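Local coordinates for protein NRD1 (PDB 3CLJ) that binds the phosphorylated C-terminal domain of RNA polymerase II as part of the Nrd1-Nab3-Sen1 transcription termination complex, at residues 39-51 against 92-104. Sequence-based numbering, arbitrary orientation. Where two conformers were deposited one is given.
Sequences ESKIISLIIDYSR and HAINTLGEVIQEL
Arg51 grips Glu103 side-on, NE reaching OE2 at 2.8 Å and NH2 reaching OE1 at 3.0 Å, the latter bond almost straight. Guanidinium and carboxylate lie nearly coplanar, 13° between their planes, while NH1 holds Asp48 OD1 one turn back, so the arginine is shared by two acids. CG2 of Ile47 lies over one guanidinium face, and the methylene CG of Arg51 rests on Leu104 CD2. Ile47 is a knob in the hole formed by Thr96, Leu97, Val100 and Leu104; its CG1, beside the backbone N, sends CD1 between Thr96 CG2 and Val100 CG2. These helices run side by side in the all-helical CID domain, crossing at -23°, with helix 58-77 touching both through Tyr72. One turn before Ile47, Ile43 splits its branches: CG2 presses on Thr96 CG2 at a tight 3.5 Å, whereas CD1 meets Leu97 CD1 and the Ala93 methyl. At the N-terminal end of the pair the bent chain of Glu39 brings OE1 to the ring edge of His92, accepting a 2.6 Å bond from ND1 on its syn side, with carboxylate and imidazole planes 68° apart. Gly88 N also binds OE1, and a water links OE2 to Thr96 OG1.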
loop_
_atom_site.group_PDB
_atom_site.type_symbol
_atom_site.label_atom_id
_atom_site.label_comp_id
_atom_site.label_asym_id
_atom_site.label_seq_id
_atom_site.Cartn_x
_atom_site.Cartn_y
_atom_site.Cartn_z
ATOM N N GLU A 39 3.934 -14.258 -0.150
ATOM C CA GLU A 39 3.393 -12.935 -0.436
ATOM C C GLU A 39 1.875 -12.893 -0.240
ATOM O O GLU A 39 1.315 -11.840 0.058
ATOM C CB GLU A 39 3.708 -12.471 -1.870
ATOM C CG GLU A 39 3.259 -13.413 -2.982
ATOM C CD GLU A 39 1.765 -13.315 -3.355
ATOM O OE1 GLU A 39 1.261 -14.220 -4.077
ATOM O OE2 GLU A 39 1.123 -12.342 -2.935
ATOM N N SER A 40 1.206 -14.027 -0.425
ATOM C CA SER A 40 -0.243 -14.014 -0.422
ATOM C C SER A 40 -0.802 -13.557 0.941
ATOM O O SER A 40 -1.776 -12.815 1.011
ATOM C CB SER A 40 -0.772 -15.356 -0.915
ATOM O OG SER A 40 -2.018 -15.658 -0.332
ATOM N N LYS A 41 -0.155 -13.980 2.022
ATOM C CA LYS A 41 -0.587 -13.540 3.340
ATOM C C LYS A 41 0.067 -12.220 3.844
ATOM O O LYS A 41 -0.437 -11.613 4.800
ATOM C CB LYS A 41 -0.566 -14.703 4.371
ATOM C CG LYS A 41 0.780 -15.144 4.910
ATOM C CD LYS A 41 0.585 -16.359 5.868
ATOM C CE LYS A 41 1.968 -16.926 6.302
ATOM N NZ LYS A 41 2.023 -18.124 7.244
ATOM N N ILE A 42 1.175 -11.799 3.221
ATOM C CA ILE A 42 1.748 -10.465 3.455
ATOM C C ILE A 42 0.796 -9.412 2.851
ATOM O O ILE A 42 0.470 -8.394 3.508
ATOM C CB ILE A 42 3.176 -10.321 2.836
ATOM C CG1 ILE A 42 4.214 -11.168 3.650
ATOM C CG2 ILE A 42 3.545 -8.792 2.610
ATOM C CD1 ILE A 42 5.404 -11.725 2.827
ATOM N N ILE A 43 0.339 -9.693 1.638
ATOM C CA ILE A 43 -0.490 -8.790 0.846
ATOM C C ILE A 43 -1.898 -8.633 1.474
ATOM O O ILE A 43 -2.357 -7.488 1.667
ATOM C CB ILE A 43 -0.484 -9.220 -0.676
ATOM C CG1 ILE A 43 0.940 -9.020 -1.290
ATOM C CG2 ILE A 43 -1.600 -8.514 -1.502
ATOM C CD1 ILE A 43 1.333 -7.563 -1.514
ATOM N N SER A 44 -2.523 -9.747 1.840
ATOM C CA SER A 44 -3.838 -9.719 2.522
ATOM C C SER A 44 -3.758 -8.912 3.820
ATOM O O SER A 44 -4.583 -8.009 4.057
ATOM C CB SER A 44 -4.455 -11.129 2.710
ATOM O OG SER A 44 -3.933 -11.791 3.852
ATOM N N LEU A 45 -2.710 -9.133 4.606
ATOM C CA LEU A 45 -2.547 -8.343 5.816
ATOM C C LEU A 45 -2.411 -6.834 5.619
ATOM O O LEU A 45 -3.048 -6.065 6.350
ATOM C CB LEU A 45 -1.476 -8.910 6.756
ATOM C CG LEU A 45 -1.339 -8.235 8.142
ATOM C CD1 LEU A 45 -2.676 -8.260 8.974
ATOM C CD2 LEU A 45 -0.175 -8.874 8.990
ATOM N N ILE A 46 -1.608 -6.399 4.636
ATOM C CA ILE A 46 -1.392 -4.977 4.428
ATOM C C ILE A 46 -2.625 -4.325 3.801
ATOM O O ILE A 46 -2.889 -3.166 4.045
ATOM C CB ILE A 46 -0.023 -4.648 3.694
ATOM C CG1 ILE A 46 -0.054 -4.946 2.178
ATOM C CG2 ILE A 46 1.179 -5.301 4.472
ATOM C CD1 ILE A 46 1.230 -4.540 1.397
ATOM N N ILE A 47 -3.336 -5.073 2.976
ATOM C CA ILE A 47 -4.667 -4.671 2.446
ATOM C C ILE A 47 -5.649 -4.424 3.590
ATOM O O ILE A 47 -6.329 -3.389 3.650
ATOM C CB ILE A 47 -5.228 -5.724 1.453
ATOM C CG1 ILE A 47 -4.395 -5.696 0.140
ATOM C CG2 ILE A 47 -6.694 -5.429 1.120
ATOM C CD1 ILE A 47 -4.709 -6.816 -0.848
ATOM N N ASP A 48 -5.691 -5.379 4.514
ATOM C CA ASP A 48 -6.603 -5.335 5.637
ATOM C C ASP A 48 -6.201 -4.254 6.645
ATOM O O ASP A 48 -7.056 -3.634 7.287
ATOM C CB ASP A 48 -6.685 -6.734 6.270
ATOM C CG ASP A 48 -7.465 -7.735 5.387
ATOM O OD1 ASP A 48 -8.224 -7.295 4.496
ATOM O OD2 ASP A 48 -7.410 -8.977 5.620
ATOM N N TYR A 49 -4.900 -4.045 6.802
ATOM C CA TYR A 49 -4.433 -2.967 7.640
ATOM C C TYR A 49 -4.979 -1.616 7.089
ATOM O O TYR A 49 -5.485 -0.787 7.838
ATOM C CB TYR A 49 -2.884 -2.933 7.685
ATOM C CG TYR A 49 -2.444 -1.748 8.472
ATOM C CD1 TYR A 49 -2.627 -1.719 9.875
ATOM C CD2 TYR A 49 -1.933 -0.607 7.831
ATOM C CE1 TYR A 49 -2.247 -0.583 10.622
ATOM C CE2 TYR A 49 -1.529 0.491 8.546
ATOM C CZ TYR A 49 -1.743 0.526 9.940
ATOM O OH TYR A 49 -1.403 1.655 10.658
ATOM N N SER A 50 -4.853 -1.415 5.791
ATOM C CA SER A 50 -5.464 -0.251 5.111
ATOM C C SER A 50 -6.972 -0.086 5.363
ATOM O O SER A 50 -7.488 1.023 5.562
ATOM C CB SER A 50 -5.203 -0.332 3.586
ATOM O OG SER A 50 -5.409 0.936 2.971
ATOM N N ARG A 51 -7.678 -1.198 5.239
ATOM C CA ARG A 51 -9.126 -1.242 5.491
ATOM C C ARG A 51 -9.558 -0.867 6.886
ATOM O O ARG A 51 -10.603 -0.270 7.050
ATOM C CB ARG A 51 -9.685 -2.631 5.200
ATOM C CG ARG A 51 -9.690 -2.937 3.753
ATOM C CD ARG A 51 -10.103 -4.378 3.573
ATOM N NE ARG A 51 -10.438 -4.597 2.154
ATOM C CZ ARG A 51 -10.384 -5.773 1.526
ATOM N NH1 ARG A 51 -10.038 -6.882 2.210
ATOM N NH2 ARG A 51 -10.761 -5.843 0.242
ATOM N N HIS A 92 1.663 -11.704 -8.919
ATOM C CA HIS A 92 0.394 -12.003 -8.250
ATOM C C HIS A 92 0.126 -10.957 -7.137
ATOM O O HIS A 92 -0.977 -10.401 -7.049
ATOM C CB HIS A 92 0.437 -13.427 -7.694
ATOM C CG HIS A 92 -0.805 -13.829 -6.969
ATOM N ND1 HIS A 92 -0.862 -13.946 -5.592
ATOM C CD2 HIS A 92 -2.042 -14.139 -7.427
ATOM C CE1 HIS A 92 -2.084 -14.300 -5.236
ATOM N NE2 HIS A 92 -2.815 -14.434 -6.330
ATOM N N ALA A 93 1.144 -10.701 -6.315
ATOM C CA ALA A 93 1.057 -9.706 -5.253
ATOM C C ALA A 93 0.553 -8.373 -5.801
ATOM O O ALA A 93 -0.374 -7.782 -5.231
ATOM C CB ALA A 93 2.410 -9.540 -4.544
ATOM N N ILE A 94 1.161 -7.907 -6.906
ATOM C CA ILE A 94 0.799 -6.625 -7.536
ATOM C C ILE A 94 -0.601 -6.691 -8.149
ATOM O O ILE A 94 -1.309 -5.696 -8.160
ATOM C CB ILE A 94 1.846 -6.199 -8.626
ATOM C CG1 ILE A 94 3.184 -5.822 -7.962
ATOM C CG2 ILE A 94 1.359 -4.986 -9.430
ATOM C CD1 ILE A 94 4.352 -5.878 -8.966
ATOM N N ASN A 95 -0.984 -7.863 -8.645
ATOM C CA ASN A 95 -2.319 -8.056 -9.192
ATOM C C ASN A 95 -3.364 -7.978 -8.128
ATOM O O ASN A 95 -4.350 -7.304 -8.328
ATOM C CB ASN A 95 -2.425 -9.375 -9.994
ATOM C CG ASN A 95 -1.937 -9.209 -11.418
ATOM O OD1 ASN A 95 -1.918 -8.072 -11.940
ATOM N ND2 ASN A 95 -1.510 -10.326 -12.062
ATOM N N THR A 96 -3.093 -8.600 -6.978
ATOM C CA THR A 96 -3.987 -8.567 -5.803
ATOM C C THR A 96 -4.213 -7.135 -5.292
ATOM O O THR A 96 -5.339 -6.744 -5.021
ATOM C CB THR A 96 -3.435 -9.454 -4.672
ATOM O OG1 THR A 96 -3.294 -10.782 -5.173
ATOM C CG2 THR A 96 -4.351 -9.504 -3.424
ATOM N N LEU A 97 -3.125 -6.384 -5.161
ATOM C CA LEU A 97 -3.172 -5.026 -4.731
ATOM C C LEU A 97 -3.953 -4.210 -5.737
ATOM O O LEU A 97 -4.850 -3.461 -5.340
ATOM C CB LEU A 97 -1.770 -4.449 -4.549
ATOM C CG LEU A 97 -0.934 -4.920 -3.373
ATOM C CD1 LEU A 97 0.550 -4.519 -3.566
ATOM C CD2 LEU A 97 -1.526 -4.397 -2.035
ATOM N N GLY A 98 -3.593 -4.330 -7.020
ATOM C CA GLY A 98 -4.332 -3.645 -8.078
ATOM C C GLY A 98 -5.841 -3.927 -8.050
ATOM O O GLY A 98 -6.649 -2.996 -8.327
ATOM N N GLU A 99 -6.257 -5.169 -7.733
ATOM C CA GLU A 99 -7.696 -5.440 -7.661
ATOM C C GLU A 99 -8.458 -4.720 -6.520
ATOM O O GLU A 99 -9.648 -4.538 -6.623
ATOM C CB GLU A 99 -8.013 -6.942 -7.757
ATOM C CG GLU A 99 -7.673 -7.586 -9.138
ATOM C CD GLU A 99 -8.289 -6.846 -10.341
ATOM O OE1 GLU A 99 -9.528 -6.917 -10.526
ATOM O OE2 GLU A 99 -7.526 -6.183 -11.097
ATOM N N VAL A 100 -7.775 -4.273 -5.461
ATOM C CA VAL A 100 -8.424 -3.535 -4.362
ATOM C C VAL A 100 -7.992 -2.076 -4.209
ATOM O O VAL A 100 -8.557 -1.380 -3.373
ATOM C CB VAL A 100 -8.239 -4.211 -2.955
ATOM C CG1 VAL A 100 -8.912 -5.639 -2.950
ATOM C CG2 VAL A 100 -6.763 -4.201 -2.586
ATOM N N ILE A 101 -7.000 -1.620 -4.991
ATOM C CA ILE A 101 -6.456 -0.287 -4.794
ATOM C C ILE A 101 -7.493 0.881 -4.906
ATOM O O ILE A 101 -7.362 1.889 -4.213
ATOM C CB ILE A 101 -5.180 -0.010 -5.670
ATOM C CG1 ILE A 101 -4.318 1.043 -5.007
ATOM C CG2 ILE A 101 -5.511 0.352 -7.151
ATOM C CD1 ILE A 101 -3.921 0.746 -3.572
ATOM N N GLN A 102 -8.480 0.768 -5.804
ATOM C CA GLN A 102 -9.474 1.814 -5.868
ATOM C C GLN A 102 -10.345 1.890 -4.609
ATOM O O GLN A 102 -10.634 3.006 -4.135
ATOM C CB GLN A 102 -10.332 1.593 -7.079
ATOM C CG GLN A 102 -9.522 1.797 -8.324
ATOM C CD GLN A 102 -10.300 1.458 -9.563
ATOM O OE1 GLN A 102 -10.015 0.464 -10.223
ATOM N NE2 GLN A 102 -11.329 2.246 -9.850
ATOM N N GLU A 103 -10.750 0.723 -4.079
ATOM C CA GLU A 103 -11.443 0.631 -2.774
ATOM C C GLU A 103 -10.620 1.314 -1.666
ATOM O O GLU A 103 -11.122 2.146 -0.869
ATOM C CB GLU A 103 -11.691 -0.839 -2.385
ATOM C CG GLU A 103 -12.156 -1.057 -0.945
ATOM C CD GLU A 103 -11.897 -2.469 -0.432
ATOM O OE1 GLU A 103 -11.770 -3.419 -1.274
ATOM O OE2 GLU A 103 -11.826 -2.604 0.821
ATOM N N LEU A 104 -9.344 0.933 -1.614
ATOM C CA LEU A 104 -8.496 1.418 -0.550
ATOM C C LEU A 104 -8.242 2.910 -0.701
ATOM O O LEU A 104 -8.204 3.608 0.291
ATOM C CB LEU A 104 -7.141 0.663 -0.520
ATOM C CG LEU A 104 -7.190 -0.840 -0.288
ATOM C CD1 LEU A 104 -5.710 -1.348 -0.172
ATOM C CD2 LEU A 104 -8.050 -1.262 0.916
HETATM O O HOH W 1 -1.618 -11.759 -3.422
HETATM O O HOH W 2 -8.045 2.408 2.757
#